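Local coordinates for NmrA family protein (Shigella flexneri 2a, PDB 3QVO) that is of unknown function but belongs to the NmrA family and has a Rossmann fold, so that it probably binds NAD(P) or NAD(P)H, at residues K24-L29 / Q47-T52; R37-Q42 / L203-I208; G74-H79 / D102-S107; D90-N95 / C115-L120; G162-I167 / K213-N218. All blocks are in the same frame, centred on the assembly; numbering follows the deposited sequence.

Interaction 1. Residues K24-L29 / Q47-T52; sequences KNVLIL and QTIKQT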
# COMPACT_ATOMS: atom_id res chain seq x y z
N LYS A 24 12.11 1.31 13.67
CA LYS A 24 10.83 1.00 13.16
C LYS A 24 11.07 0.25 11.85
O LYS A 24 11.68 0.82 10.93
CB LYS A 24 10.08 2.29 12.92
CG LYS A 24 8.68 2.08 12.38
CD LYS A 24 7.95 3.43 12.15
CE LYS A 24 7.31 3.97 13.45
NZ LYS A 24 6.78 5.39 13.29
N ASN A 25 10.62 -1.02 11.78
CA ASN A 25 10.90 -1.90 10.65
C ASN A 25 9.71 -1.92 9.71
O ASN A 25 8.66 -2.44 10.07
CB ASN A 25 11.20 -3.30 11.16
CG ASN A 25 12.58 -3.40 11.86
OD1 ASN A 25 13.39 -2.54 11.71
ND2 ASN A 25 12.83 -4.50 12.56
N VAL A 26 9.88 -1.38 8.51
CA VAL A 26 8.82 -1.29 7.55
C VAL A 26 9.13 -2.21 6.37
O VAL A 26 10.24 -2.16 5.83
CB VAL A 26 8.68 0.14 7.05
CG1 VAL A 26 7.67 0.22 5.98
CG2 VAL A 26 8.32 1.05 8.19
N LEU A 27 8.17 -3.09 6.02
CA LEU A 27 8.32 -3.97 4.86
C LEU A 27 7.47 -3.46 3.73
O LEU A 27 6.27 -3.28 3.90
CB LEU A 27 7.91 -5.39 5.23
CG LEU A 27 7.87 -6.44 4.13
CD1 LEU A 27 9.24 -6.66 3.49
CD2 LEU A 27 7.24 -7.68 4.70
N ILE A 28 8.10 -3.19 2.58
CA ILE A 28 7.41 -2.67 1.43
C ILE A 28 7.31 -3.82 0.44
O ILE A 28 8.32 -4.26 -0.13
CB ILE A 28 8.16 -1.45 0.85
CG1 ILE A 28 8.22 -0.34 1.92
CG2 ILE A 28 7.48 -0.94 -0.42
CD1 ILE A 28 8.88 0.91 1.53
N LEU A 29 6.08 -4.33 0.26
CA LEU A 29 5.83 -5.40 -0.71
C LEU A 29 5.47 -4.80 -2.04
O LEU A 29 4.63 -3.95 -2.09
CB LEU A 29 4.68 -6.25 -0.23
CG LEU A 29 4.95 -6.92 1.09
CD1 LEU A 29 3.62 -7.54 1.53
CD2 LEU A 29 6.11 -7.94 0.91
N GLN A 47 16.36 8.16 9.75
CA GLN A 47 17.48 7.28 10.17
C GLN A 47 17.05 6.27 11.27
O GLN A 47 17.81 5.37 11.63
CB GLN A 47 18.72 8.13 10.61
CG GLN A 47 18.83 9.58 9.95
CD GLN A 47 19.95 10.49 10.54
OE1 GLN A 47 21.14 10.36 10.20
NE2 GLN A 47 19.54 11.44 11.40
N THR A 48 15.83 6.37 11.77
CA THR A 48 15.30 5.39 12.73
C THR A 48 14.24 4.41 12.12
O THR A 48 13.58 3.66 12.82
CB THR A 48 14.70 6.12 13.87
OG1 THR A 48 13.52 6.77 13.43
CG2 THR A 48 15.67 7.19 14.33
N ILE A 49 14.08 4.46 10.80
CA ILE A 49 13.34 3.46 10.08
C ILE A 49 14.34 2.55 9.39
O ILE A 49 15.35 3.01 8.88
CB ILE A 49 12.57 4.09 8.92
CG1 ILE A 49 11.52 5.06 9.45
CG2 ILE A 49 12.05 2.96 7.95
CD1 ILE A 49 10.19 4.53 9.66
N LYS A 50 14.04 1.28 9.36
CA LYS A 50 14.73 0.39 8.45
C LYS A 50 13.67 -0.11 7.47
O LYS A 50 12.67 -0.71 7.91
CB LYS A 50 15.33 -0.79 9.18
CG LYS A 50 15.86 -1.86 8.21
CD LYS A 50 16.42 -3.13 8.92
CE LYS A 50 16.32 -4.39 8.00
NZ LYS A 50 17.04 -5.65 8.56
N GLN A 51 13.87 0.13 6.17
CA GLN A 51 12.86 -0.30 5.19
C GLN A 51 13.34 -1.49 4.38
O GLN A 51 14.42 -1.46 3.82
CB GLN A 51 12.43 0.86 4.26
CG GLN A 51 13.54 1.63 3.56
CD GLN A 51 13.00 2.78 2.72
OE1 GLN A 51 11.88 2.71 2.23
NE2 GLN A 51 13.81 3.82 2.51
N THR A 52 12.56 -2.55 4.36
CA THR A 52 12.89 -3.73 3.63
C THR A 52 12.08 -3.70 2.36
O THR A 52 10.87 -3.60 2.41
CB THR A 52 12.53 -4.95 4.41
OG1 THR A 52 13.25 -4.94 5.65
CG2 THR A 52 12.81 -6.25 3.60
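Lys24 and Ile49 lie side by side on one face of the sheet and point the same way, so that Lys24 CD touches Ile49 CD1 at 3.5 Å. The lysine lends its oily methylenes to this partner; a bend at chi3 (-83°) then carries NZ to the carbonyl oxygen of Ile208. Val26 crosses the same isoleucine at a slant, Val26 CG2 to Ile49 CG2 at 4.2 Å, and its branched CB suits a buried strand. The two strands run parallel and form the first beta-alpha-beta unit of the Rossmann fold, with helix 34-43 as the crossover. Five backbone bonds join them, the last, Ile28 N to Thr52 O at 2.8 Å, almost straight. On the other face Leu27 CD1 reaches across to Thr52 CG2 at 3.6 Å, while the threonine hydroxyl turns to Gln89. Asn25 OD1 rests against Lys50 CB at 3.6 Å, and its ND2 bonds to Gly88 O. Gln51 brings its CG between the backbone N and carbonyl carbon (chi1 53°) and extends from there; NE2 is held by Asn68 OD1 and Ile40 O, whereas OE1, buried 3.6 Å from the Ile28 CD1 methyl, has no polar partner.

Interaction 2. Residues R37-Q42 / L203-I208; sequences RHVINQ and LITDII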
# COMPACT_ATOMS: atom_id res chain seq x y z
N ARG A 37 7.92 4.05 -4.91
CA ARG A 37 9.17 4.77 -5.12
C ARG A 37 9.23 6.09 -4.38
O ARG A 37 10.30 6.51 -3.92
CB ARG A 37 9.44 5.03 -6.61
N HIS A 38 8.07 6.74 -4.27
CA HIS A 38 7.95 7.98 -3.54
C HIS A 38 8.03 7.67 -2.04
O HIS A 38 8.65 8.40 -1.30
CB HIS A 38 6.62 8.69 -3.84
CG HIS A 38 6.44 9.12 -5.26
ND1 HIS A 38 7.09 10.21 -5.80
CD2 HIS A 38 5.61 8.68 -6.23
CE1 HIS A 38 6.71 10.38 -7.05
NE2 HIS A 38 5.80 9.47 -7.34
N VAL A 39 7.40 6.61 -1.60
CA VAL A 39 7.42 6.26 -0.19
C VAL A 39 8.85 5.95 0.22
O VAL A 39 9.34 6.48 1.23
CB VAL A 39 6.58 5.02 0.12
CG1 VAL A 39 6.76 4.61 1.53
CG2 VAL A 39 5.14 5.27 -0.18
N ILE A 40 9.52 5.15 -0.60
CA ILE A 40 10.89 4.75 -0.31
C ILE A 40 11.77 5.99 -0.14
O ILE A 40 12.58 6.07 0.77
CB ILE A 40 11.44 3.87 -1.44
CG1 ILE A 40 10.79 2.52 -1.38
CG2 ILE A 40 12.95 3.76 -1.42
CD1 ILE A 40 10.90 1.72 -2.67
N ASN A 41 11.59 6.95 -1.04
CA ASN A 41 12.29 8.22 -1.02
C ASN A 41 12.02 9.09 0.19
O ASN A 41 12.92 9.77 0.71
CB ASN A 41 11.82 9.02 -2.21
CG ASN A 41 12.84 9.16 -3.29
OD1 ASN A 41 12.89 8.31 -4.21
ND2 ASN A 41 13.64 10.28 -3.24
N GLN A 42 10.77 9.17 0.61
CA GLN A 42 10.47 9.88 1.82
C GLN A 42 11.00 9.15 3.03
O GLN A 42 11.34 9.78 4.03
CB GLN A 42 8.99 10.04 1.99
CG GLN A 42 8.35 10.80 0.84
CD GLN A 42 6.98 11.27 1.23
OE1 GLN A 42 6.86 12.14 2.13
NE2 GLN A 42 5.95 10.71 0.60
N LEU A 203 0.34 10.17 2.26
CA LEU A 203 -0.53 9.57 3.27
C LEU A 203 0.15 8.34 3.88
O LEU A 203 0.18 8.19 5.07
CB LEU A 203 -1.88 9.14 2.66
CG LEU A 203 -2.92 8.59 3.66
CD1 LEU A 203 -3.25 9.50 4.90
CD2 LEU A 203 -4.21 8.25 2.92
N ILE A 204 0.67 7.46 3.04
CA ILE A 204 1.28 6.24 3.48
C ILE A 204 2.37 6.60 4.49
O ILE A 204 2.38 6.08 5.60
CB ILE A 204 1.78 5.40 2.29
CG1 ILE A 204 0.59 4.90 1.46
CG2 ILE A 204 2.60 4.17 2.76
CD1 ILE A 204 0.97 4.44 0.08
N THR A 205 3.21 7.57 4.13
CA THR A 205 4.30 8.01 4.98
C THR A 205 3.82 8.59 6.31
O THR A 205 4.41 8.30 7.36
CB THR A 205 5.21 8.98 4.23
OG1 THR A 205 5.85 8.28 3.15
CG2 THR A 205 6.31 9.51 5.13
N ASP A 206 2.76 9.40 6.27
CA ASP A 206 2.18 9.90 7.52
C ASP A 206 1.70 8.76 8.42
O ASP A 206 1.86 8.84 9.63
CB ASP A 206 1.07 10.90 7.26
CG ASP A 206 1.60 12.25 6.73
OD1 ASP A 206 2.85 12.43 6.57
OD2 ASP A 206 0.76 13.14 6.46
N ILE A 207 1.18 7.67 7.84
CA ILE A 207 0.67 6.56 8.64
C ILE A 207 1.86 5.77 9.20
O ILE A 207 1.89 5.38 10.35
CB ILE A 207 -0.25 5.64 7.84
CG1 ILE A 207 -1.48 6.38 7.32
CG2 ILE A 207 -0.71 4.43 8.68
CD1 ILE A 207 -2.44 5.48 6.46
N ILE A 208 2.86 5.56 8.37
CA ILE A 208 4.06 4.90 8.82
C ILE A 208 4.69 5.70 9.97
O ILE A 208 5.13 5.15 10.99
CB ILE A 208 5.06 4.78 7.68
CG1 ILE A 208 4.58 3.74 6.69
CG2 ILE A 208 6.46 4.45 8.22
CD1 ILE A 208 5.42 3.58 5.44
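Thr205 OG1 sits where the two helices meet, bonded back to the carbonyl oxygen of Ala201 one turn earlier in its own helix and touched from across by Gln42 and Val39. The bond to Ala201 spares the interface an unpaired hydroxyl, and this is why a threonine can serve in a buried position between helices. Gln42 reaches over it with CG beside its own backbone N (chi1 -59°) and an extended chain, which lays the amide across the threonine instead of pointing it past. Gln42 NE2 comes to 3.5 Å of Thr205 OG1, a packing distance, and Gln42 OE1 lies 4.0 Å from the Thr205 CG2 methyl; no hydrogen bond passes between the segments. Deeper in, the contact is purely apolar. Val39 spreads its two methyls to different partners: CG2 meets Ile204 CG2 at 4.0 Å, the two side chains crossing at about a right angle, while CG1 faces Ile208 CD1 at 4.3 Å. A short, branched valine suits the place because its two methyls can touch two isoleucines one turn apart at once. The segment axes of the helices approach to 9.7 Å at a crossing angle of -43°. The glutamine thus occupies the outer margin and the valine the inner one. Helices 34-43 and 197-209 pack beside each other on the same side of the Rossmann sheet, where Val39 rests on Tyr93 of strand 91-95, Ile208 on Ile121 of strand 119-123, and Ile204 on Val123 and on Leu168 of strand 164-174.

Interaction 3. Residues G74-H79 / D102-S107; sequences GDVLNH and DIQANS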
# COMPACT_ATOMS: atom_id res chain seq x y z
N GLY A 74 11.88 -11.41 -4.02
CA GLY A 74 10.81 -12.34 -3.70
C GLY A 74 9.42 -11.97 -4.23
O GLY A 74 9.09 -10.83 -4.52
N ASP A 75 8.60 -13.00 -4.27
CA ASP A 75 7.26 -12.97 -4.79
C ASP A 75 6.40 -13.20 -3.57
O ASP A 75 6.71 -14.10 -2.79
CB ASP A 75 7.21 -14.17 -5.75
CG ASP A 75 5.87 -14.38 -6.38
OD1 ASP A 75 4.84 -13.83 -5.92
OD2 ASP A 75 5.85 -15.16 -7.35
N VAL A 76 5.32 -12.43 -3.39
CA VAL A 76 4.43 -12.67 -2.23
C VAL A 76 3.73 -14.05 -2.23
O VAL A 76 3.35 -14.54 -1.17
CB VAL A 76 3.36 -11.55 -2.02
CG1 VAL A 76 4.09 -10.19 -1.91
CG2 VAL A 76 2.34 -11.54 -3.11
N LEU A 77 3.63 -14.70 -3.37
CA LEU A 77 3.10 -16.06 -3.36
C LEU A 77 4.18 -17.09 -3.07
O LEU A 77 3.88 -18.29 -3.02
CB LEU A 77 2.34 -16.41 -4.65
CG LEU A 77 1.18 -15.44 -4.91
CD1 LEU A 77 0.41 -15.77 -6.20
CD2 LEU A 77 0.24 -15.44 -3.71
N ASN A 78 5.42 -16.66 -2.92
CA ASN A 78 6.44 -17.58 -2.39
C ASN A 78 6.35 -17.39 -0.90
O ASN A 78 6.95 -16.46 -0.37
CB ASN A 78 7.84 -17.27 -2.91
CG ASN A 78 8.91 -18.15 -2.26
OD1 ASN A 78 8.72 -18.69 -1.16
ND2 ASN A 78 10.03 -18.31 -2.95
N HIS A 79 5.63 -18.26 -0.24
CA HIS A 79 5.31 -18.09 1.17
C HIS A 79 6.55 -18.17 2.03
O HIS A 79 6.65 -17.47 3.01
CB HIS A 79 4.32 -19.20 1.67
CG HIS A 79 3.03 -19.26 0.91
ND1 HIS A 79 2.08 -18.26 0.97
CD2 HIS A 79 2.53 -20.20 0.07
CE1 HIS A 79 1.04 -18.59 0.22
NE2 HIS A 79 1.29 -19.76 -0.35
N ASP A 102 -6.42 -11.62 -4.45
CA ASP A 102 -7.07 -12.23 -3.30
C ASP A 102 -6.15 -13.26 -2.64
O ASP A 102 -5.99 -13.25 -1.44
CB ASP A 102 -8.42 -12.87 -3.67
CG ASP A 102 -8.34 -13.82 -4.87
OD1 ASP A 102 -7.43 -13.68 -5.69
OD2 ASP A 102 -9.22 -14.72 -5.01
N ILE A 103 -5.57 -14.14 -3.46
CA ILE A 103 -4.60 -15.10 -3.04
C ILE A 103 -3.40 -14.41 -2.44
O ILE A 103 -2.91 -14.81 -1.35
CB ILE A 103 -4.21 -16.09 -4.21
CG1 ILE A 103 -5.46 -16.80 -4.72
CG2 ILE A 103 -3.25 -17.14 -3.71
CD1 ILE A 103 -5.25 -17.64 -6.06
N GLN A 104 -2.98 -13.32 -3.08
CA GLN A 104 -1.88 -12.51 -2.55
C GLN A 104 -2.20 -11.91 -1.18
O GLN A 104 -1.35 -11.98 -0.24
CB GLN A 104 -1.50 -11.37 -3.51
CG GLN A 104 -0.98 -11.79 -4.88
CD GLN A 104 -0.49 -10.60 -5.65
OE1 GLN A 104 0.37 -9.85 -5.17
NE2 GLN A 104 -1.02 -10.40 -6.83
N ALA A 105 -3.37 -11.28 -1.06
CA ALA A 105 -3.73 -10.71 0.26
C ALA A 105 -3.75 -11.81 1.32
O ALA A 105 -3.29 -11.60 2.40
CB ALA A 105 -5.10 -10.02 0.23
N ASN A 106 -4.35 -12.96 1.02
CA ASN A 106 -4.42 -14.07 1.99
C ASN A 106 -3.00 -14.46 2.44
O ASN A 106 -2.76 -14.78 3.63
CB ASN A 106 -5.09 -15.28 1.38
CG ASN A 106 -6.60 -15.16 1.28
OD1 ASN A 106 -7.19 -14.26 1.86
ND2 ASN A 106 -7.23 -16.09 0.54
N SER A 107 -2.06 -14.41 1.52
CA SER A 107 -0.70 -14.79 1.81
C SER A 107 -0.04 -13.76 2.73
O SER A 107 0.71 -14.12 3.64
CB SER A 107 0.07 -15.00 0.51
OG SER A 107 1.43 -15.28 0.73
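A type I turn from Asp75 to Asn78, closed by Asn78 N to Asp75 O at 2.9 Å, presents Val76 and Leu77 to helix 101-114. Ser107, its OG swung anti to its own amide nitrogen (chi1 176°), donates to Val76 O at 2.8 Å. The same hydroxyl receives a weak, bent bond from His79, ND1 to OG 3.1 Å, the oxygen lying at the edge of the imidazole, near its plane; a small serine lets loop and helix come this close. Val76 CG2 presses on Gln104 OE1 at 3.3 Å, the two side chains crossing at about a right angle, while Gln104 NE2 is spent on the carbonyls of Thr97 and Glu99. Leu77 lays CD2 over the helix, 3.8 Å from Gln104 CA and 3.9 Å from Ile103 CG2. The turn is stiffened from within: Asp75 OD1 takes the backbone N of Leu77, an Asx turn, and Asn78 is the N-cap of helix 79-86, its OD1 accepting from Ala81 N. Such a loop, following strand 69-73, lies at the C-terminal edge of the parallel strands, where Rossmann-fold relatives bind their dinucleotide; no such cofactor is present here, so a binding role is only inferred.

Interaction 4. Residues D90-N95 / C115-L120; sequences DIVYAN and CDVKRL. With MNB (5-mercapto-2-nitro-benzoic acid), chain B.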
# COMPACT_ATOMS: atom_id res chain seq x y z
N ASP A 90 7.54 -4.36 11.82
CA ASP A 90 6.52 -3.65 12.59
C ASP A 90 5.35 -3.22 11.72
O ASP A 90 4.24 -3.16 12.19
CB ASP A 90 7.15 -2.44 13.27
CG ASP A 90 8.28 -2.86 14.17
OD1 ASP A 90 8.02 -3.72 15.02
OD2 ASP A 90 9.45 -2.42 13.98
N ILE A 91 5.60 -2.87 10.47
CA ILE A 91 4.58 -2.26 9.63
C ILE A 91 4.78 -2.78 8.23
O ILE A 91 5.90 -2.77 7.73
CB ILE A 91 4.67 -0.74 9.59
CG1 ILE A 91 4.32 -0.12 10.93
CG2 ILE A 91 3.71 -0.16 8.60
CD1 ILE A 91 4.73 1.36 11.05
N VAL A 92 3.70 -3.27 7.64
CA VAL A 92 3.71 -3.78 6.27
C VAL A 92 2.95 -2.81 5.42
O VAL A 92 1.84 -2.39 5.77
CB VAL A 92 3.03 -5.17 6.19
CG1 VAL A 92 2.96 -5.66 4.73
CG2 VAL A 92 3.80 -6.17 7.03
N TYR A 93 3.58 -2.47 4.30
CA TYR A 93 3.00 -1.62 3.32
C TYR A 93 3.01 -2.41 2.03
O TYR A 93 4.06 -2.77 1.52
CB TYR A 93 3.79 -0.32 3.21
CG TYR A 93 3.63 0.37 1.86
CD1 TYR A 93 2.43 0.33 1.20
CD2 TYR A 93 4.66 1.09 1.27
CE1 TYR A 93 2.24 0.92 -0.01
CE2 TYR A 93 4.47 1.69 0.01
CZ TYR A 93 3.23 1.57 -0.61
OH TYR A 93 2.97 2.13 -1.81
N ALA A 94 1.80 -2.69 1.54
CA ALA A 94 1.56 -3.50 0.38
C ALA A 94 0.96 -2.62 -0.70
O ALA A 94 -0.03 -1.91 -0.47
CB ALA A 94 0.58 -4.62 0.71
N ASN A 95 1.58 -2.72 -1.87
CA ASN A 95 1.19 -2.03 -3.08
C ASN A 95 1.25 -3.15 -4.13
O ASN A 95 2.26 -3.24 -4.87
CB ASN A 95 2.21 -0.88 -3.35
CG ASN A 95 1.84 0.01 -4.55
OD1 ASN A 95 0.66 -0.05 -5.05
ND2 ASN A 95 2.86 0.81 -5.07
N CYS A 115 4.19 -14.32 11.81
CA CYS A 115 5.35 -13.60 12.36
C CYS A 115 4.98 -12.56 13.44
O CYS A 115 5.83 -11.77 13.84
CB CYS A 115 6.08 -12.92 11.27
SG CYS A 115 6.68 -14.02 9.99
N ASP A 116 3.76 -12.58 13.93
CA ASP A 116 3.34 -11.70 14.99
C ASP A 116 3.42 -10.22 14.61
O ASP A 116 3.68 -9.40 15.44
CB ASP A 116 4.13 -12.01 16.26
CG ASP A 116 3.46 -11.49 17.53
OD1 ASP A 116 2.23 -11.31 17.56
OD2 ASP A 116 4.20 -11.23 18.52
N VAL A 117 3.16 -9.89 13.35
CA VAL A 117 3.10 -8.53 12.86
C VAL A 117 1.64 -8.14 12.73
O VAL A 117 0.86 -8.95 12.23
CB VAL A 117 3.74 -8.44 11.48
CG1 VAL A 117 3.79 -7.02 11.00
CG2 VAL A 117 5.18 -9.10 11.54
N LYS A 118 1.28 -6.93 13.18
CA LYS A 118 -0.11 -6.49 13.24
C LYS A 118 -0.54 -5.39 12.26
O LYS A 118 -1.71 -5.32 11.91
CB LYS A 118 -0.39 -5.95 14.65
CG LYS A 118 -0.43 -6.99 15.74
CD LYS A 118 -0.55 -6.35 17.13
CE LYS A 118 -0.73 -7.42 18.24
NZ LYS A 118 0.34 -8.50 18.21
N ARG A 119 0.38 -4.49 11.90
CA ARG A 119 0.02 -3.24 11.23
C ARG A 119 0.24 -3.31 9.73
O ARG A 119 1.39 -3.47 9.28
CB ARG A 119 0.81 -2.07 11.82
CG ARG A 119 0.27 -0.71 11.39
CD ARG A 119 -1.03 -0.39 12.05
NE ARG A 119 -1.51 0.94 11.66
CZ ARG A 119 -2.31 1.21 10.64
NH1 ARG A 119 -2.65 2.45 10.42
NH2 ARG A 119 -2.82 0.26 9.88
N LEU A 120 -0.87 -3.18 8.98
CA LEU A 120 -0.90 -3.30 7.53
C LEU A 120 -1.50 -2.08 6.86
O LEU A 120 -2.60 -1.62 7.23
CB LEU A 120 -1.74 -4.53 7.13
CG LEU A 120 -2.00 -4.80 5.63
CD1 LEU A 120 -0.69 -5.14 4.86
CD2 LEU A 120 -3.05 -5.89 5.48
C6 MNB B . 8.93 -16.85 12.47
C1 MNB B . 8.94 -18.19 12.77
C2 MNB B . 8.26 -19.11 11.95
C3 MNB B . 7.55 -18.67 10.81
C4 MNB B . 7.54 -17.31 10.53
C5 MNB B . 8.24 -16.42 11.36
S5 MNB B . 8.31 -14.68 10.98
C10 MNB B . 9.74 -18.57 14.02
O12 MNB B . 9.22 -18.30 15.17
O11 MNB B . 10.88 -19.07 13.77
N7 MNB B . 8.28 -20.43 12.23
O9 MNB B . 7.68 -21.38 11.32
O8 MNB B . 8.89 -20.91 13.34
O HOH W 1 3.06 -4.60 13.90
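Arg119 starts against strand 91-95 and leads away from it. Its CB lies 3.6 Å from Asp90 O and 4.1 Å from Ile91 CG1, and its CG keeps beside that same isoleucine atom. At chi2 (72°) the chain then bends away: NE bonds to Pro211 O, NH1 to Thr166 OG1 and NH2 to Glu164 O. Arginine suits this buried place because its guanidinium carries donors on three nitrogens and can satisfy three acceptors at once. On the opposite face Val92 parts its methyls, CG1 to Leu120 CD1 at 3.7 Å and CG2 to Val117 CG1 at 4.1 Å. Between the backbones Val92 N meets Arg119 O at 2.8 Å, nearly straight (171°). Nearer the start a water stands in for a direct bond, accepting from Lys118 N at 3.0 Å and donating to Asp90 O. These strands flank helix 101-114 in a beta-alpha-beta crossover, and a Schellman motif with Asp116 at C-prime ends that helix. Cys115, the residue before Asp116 and the first to leave the helix, has its SG joined to S5 of 5-mercapto-2-nitro-benzoic acid at 2.0 Å, in a pocket shared with Lys83 and Gln87. This mixed disulfide implies a thiol accessible and reactive enough to be modified.

Interaction 5. Residues G162-I167 / K213-N218; sequences GLEYTI and KHIGEN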
# COMPACT_ATOMS: atom_id res chain seq x y z
N GLY A 162 -8.62 -9.37 11.69
CA GLY A 162 -8.24 -8.99 13.03
C GLY A 162 -6.90 -8.26 13.11
O GLY A 162 -6.30 -8.18 14.19
N LEU A 163 -6.40 -7.77 11.99
CA LEU A 163 -5.14 -7.06 11.95
C LEU A 163 -5.44 -5.58 12.13
O LEU A 163 -6.57 -5.16 11.98
CB LEU A 163 -4.38 -7.30 10.62
CG LEU A 163 -3.85 -8.71 10.33
CD1 LEU A 163 -3.42 -8.89 8.87
CD2 LEU A 163 -2.68 -9.09 11.23
N GLU A 164 -4.41 -4.81 12.43
CA GLU A 164 -4.54 -3.36 12.54
C GLU A 164 -4.33 -2.80 11.13
O GLU A 164 -3.21 -2.50 10.74
CB GLU A 164 -3.53 -2.80 13.56
CG GLU A 164 -3.94 -3.04 15.04
CD GLU A 164 -2.86 -2.66 16.07
OE1 GLU A 164 -1.66 -2.54 15.71
OE2 GLU A 164 -3.22 -2.48 17.27
N TYR A 165 -5.41 -2.72 10.36
CA TYR A 165 -5.31 -2.43 8.94
C TYR A 165 -5.72 -1.03 8.58
O TYR A 165 -6.46 -0.39 9.28
CB TYR A 165 -6.14 -3.43 8.11
CG TYR A 165 -7.64 -3.29 8.28
CD1 TYR A 165 -8.35 -2.37 7.54
CD2 TYR A 165 -8.34 -4.08 9.18
CE1 TYR A 165 -9.69 -2.21 7.72
CE2 TYR A 165 -9.69 -3.94 9.36
CZ TYR A 165 -10.37 -2.99 8.62
OH TYR A 165 -11.73 -2.81 8.73
N THR A 166 -5.19 -0.54 7.48
CA THR A 166 -5.75 0.59 6.79
C THR A 166 -5.77 0.19 5.31
O THR A 166 -4.73 -0.16 4.76
CB THR A 166 -4.91 1.82 6.95
OG1 THR A 166 -4.66 2.09 8.36
CG2 THR A 166 -5.58 3.01 6.25
N ILE A 167 -6.94 0.20 4.70
CA ILE A 167 -7.07 -0.07 3.26
C ILE A 167 -7.18 1.29 2.62
O ILE A 167 -7.92 2.15 3.09
CB ILE A 167 -8.34 -0.94 2.93
CG1 ILE A 167 -8.15 -2.36 3.46
CG2 ILE A 167 -8.59 -0.99 1.45
CD1 ILE A 167 -9.44 -3.15 3.74
N LYS A 213 -2.81 6.16 13.46
CA LYS A 213 -3.83 6.82 12.64
C LYS A 213 -4.44 5.84 11.65
O LYS A 213 -3.77 4.91 11.15
CB LYS A 213 -3.25 7.97 11.85
CG LYS A 213 -2.74 9.18 12.66
CD LYS A 213 -2.22 10.25 11.68
CE LYS A 213 -1.79 11.55 12.34
NZ LYS A 213 -1.00 12.40 11.38
N HIS A 214 -5.71 6.10 11.36
CA HIS A 214 -6.48 5.39 10.38
C HIS A 214 -6.56 3.87 10.55
O HIS A 214 -6.74 3.16 9.57
CB HIS A 214 -5.98 5.76 8.99
CG HIS A 214 -6.04 7.23 8.71
ND1 HIS A 214 -7.22 7.93 8.69
CD2 HIS A 214 -5.06 8.12 8.41
CE1 HIS A 214 -6.97 9.20 8.40
NE2 HIS A 214 -5.67 9.33 8.21
N ILE A 215 -6.44 3.38 11.79
CA ILE A 215 -6.58 1.94 12.06
C ILE A 215 -8.03 1.53 11.93
O ILE A 215 -8.90 2.20 12.45
CB ILE A 215 -6.13 1.56 13.46
CG1 ILE A 215 -4.60 1.65 13.56
CG2 ILE A 215 -6.64 0.15 13.81
CD1 ILE A 215 -4.02 1.49 15.01
N GLY A 216 -8.30 0.45 11.19
CA GLY A 216 -9.68 -0.04 10.97
C GLY A 216 -10.45 0.65 9.87
O GLY A 216 -11.65 0.46 9.76
N GLU A 217 -9.78 1.44 9.03
CA GLU A 217 -10.47 2.22 8.00
C GLU A 217 -10.21 1.74 6.59
O GLU A 217 -9.18 1.13 6.30
CB GLU A 217 -10.08 3.70 8.10
CG GLU A 217 -10.54 4.33 9.41
CD GLU A 217 -10.07 5.76 9.60
OE1 GLU A 217 -9.45 6.35 8.69
OE2 GLU A 217 -10.34 6.32 10.68
N ASN A 218 -11.12 2.12 5.69
CA ASN A 218 -11.09 1.72 4.31
C ASN A 218 -11.44 2.97 3.50
O ASN A 218 -12.61 3.27 3.24
CB ASN A 218 -12.08 0.58 4.12
CG ASN A 218 -12.01 -0.05 2.77
OD1 ASN A 218 -11.48 0.52 1.81
ND2 ASN A 218 -12.56 -1.25 2.67
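Two torsions bring the key groups together: Tyr165 holds its ring between the backbone N and the carbonyl carbon (chi1 69°), which brings it over Gly216, and Thr166 places OG1 beside its own N (chi1 -53°), within reach of His214. Thr166 OG1 donates to His214 O at 2.6 Å, coming from above the carbonyl plane, 60° out of it, instead of along a lone pair. The same hydroxyl accepts from Arg119 NH1, so one group, donor to the turn and acceptor from the arginine, ties the two together. Gly216 CA stands over one face of the tyrosine ring, 4.0 Å from its centroid, a CH-pi contact, and Glu217 O approaches the ring edge. Glycine suits the place, since the type II turn from His214 to Glu217 gives it a positive phi. That turn is braced by its own side chains: His214 ND1 donates to Glu217 OE1 at 2.7 Å on the syn side of the carboxylate, with the oxygen close to the imidazole plane. Backbone bonds tie the turn to the strand, Gly216 N to Tyr165 O at 2.8 Å and Ile167 N to Glu217 O at 2.9 Å. Beyond them the amide of Asn218 lies against Ile167, OD1 to CG2 3.3 Å; its polar ends are taken by Arg169 NE at OD1 and Glu159 OE2 at ND2. The turn leads from the region after helix 197-209 into strand 217-222, a parallel strand added beside 164-174 in the Rossmann-type sheet after a helix, as in alpha/beta folds.

Overall arrangement
Interactions 1, 4 and 5 are parallel strand pairings in one sheet. Strands 24-29 and 91-95 are neighbours in it and so are 119-123 and 164-174, so backbone bonds carry 1 into 4 and 4 into 5. Interactions 1 and 4 are largely buried, whereas 5 is partly exposed and leans on a turn and polar side chains. Interaction 2, also buried, joins two helices by side-chain packing, with no hydrogen bond between the segments, yet it touches all three sheet contacts, for example through Ile207 on Thr166. Interaction 3 lies across the chain's centre from 2, partly exposed, and relies on a serine hydroxyl; Leu29 packing on Val76 links it to interaction 1.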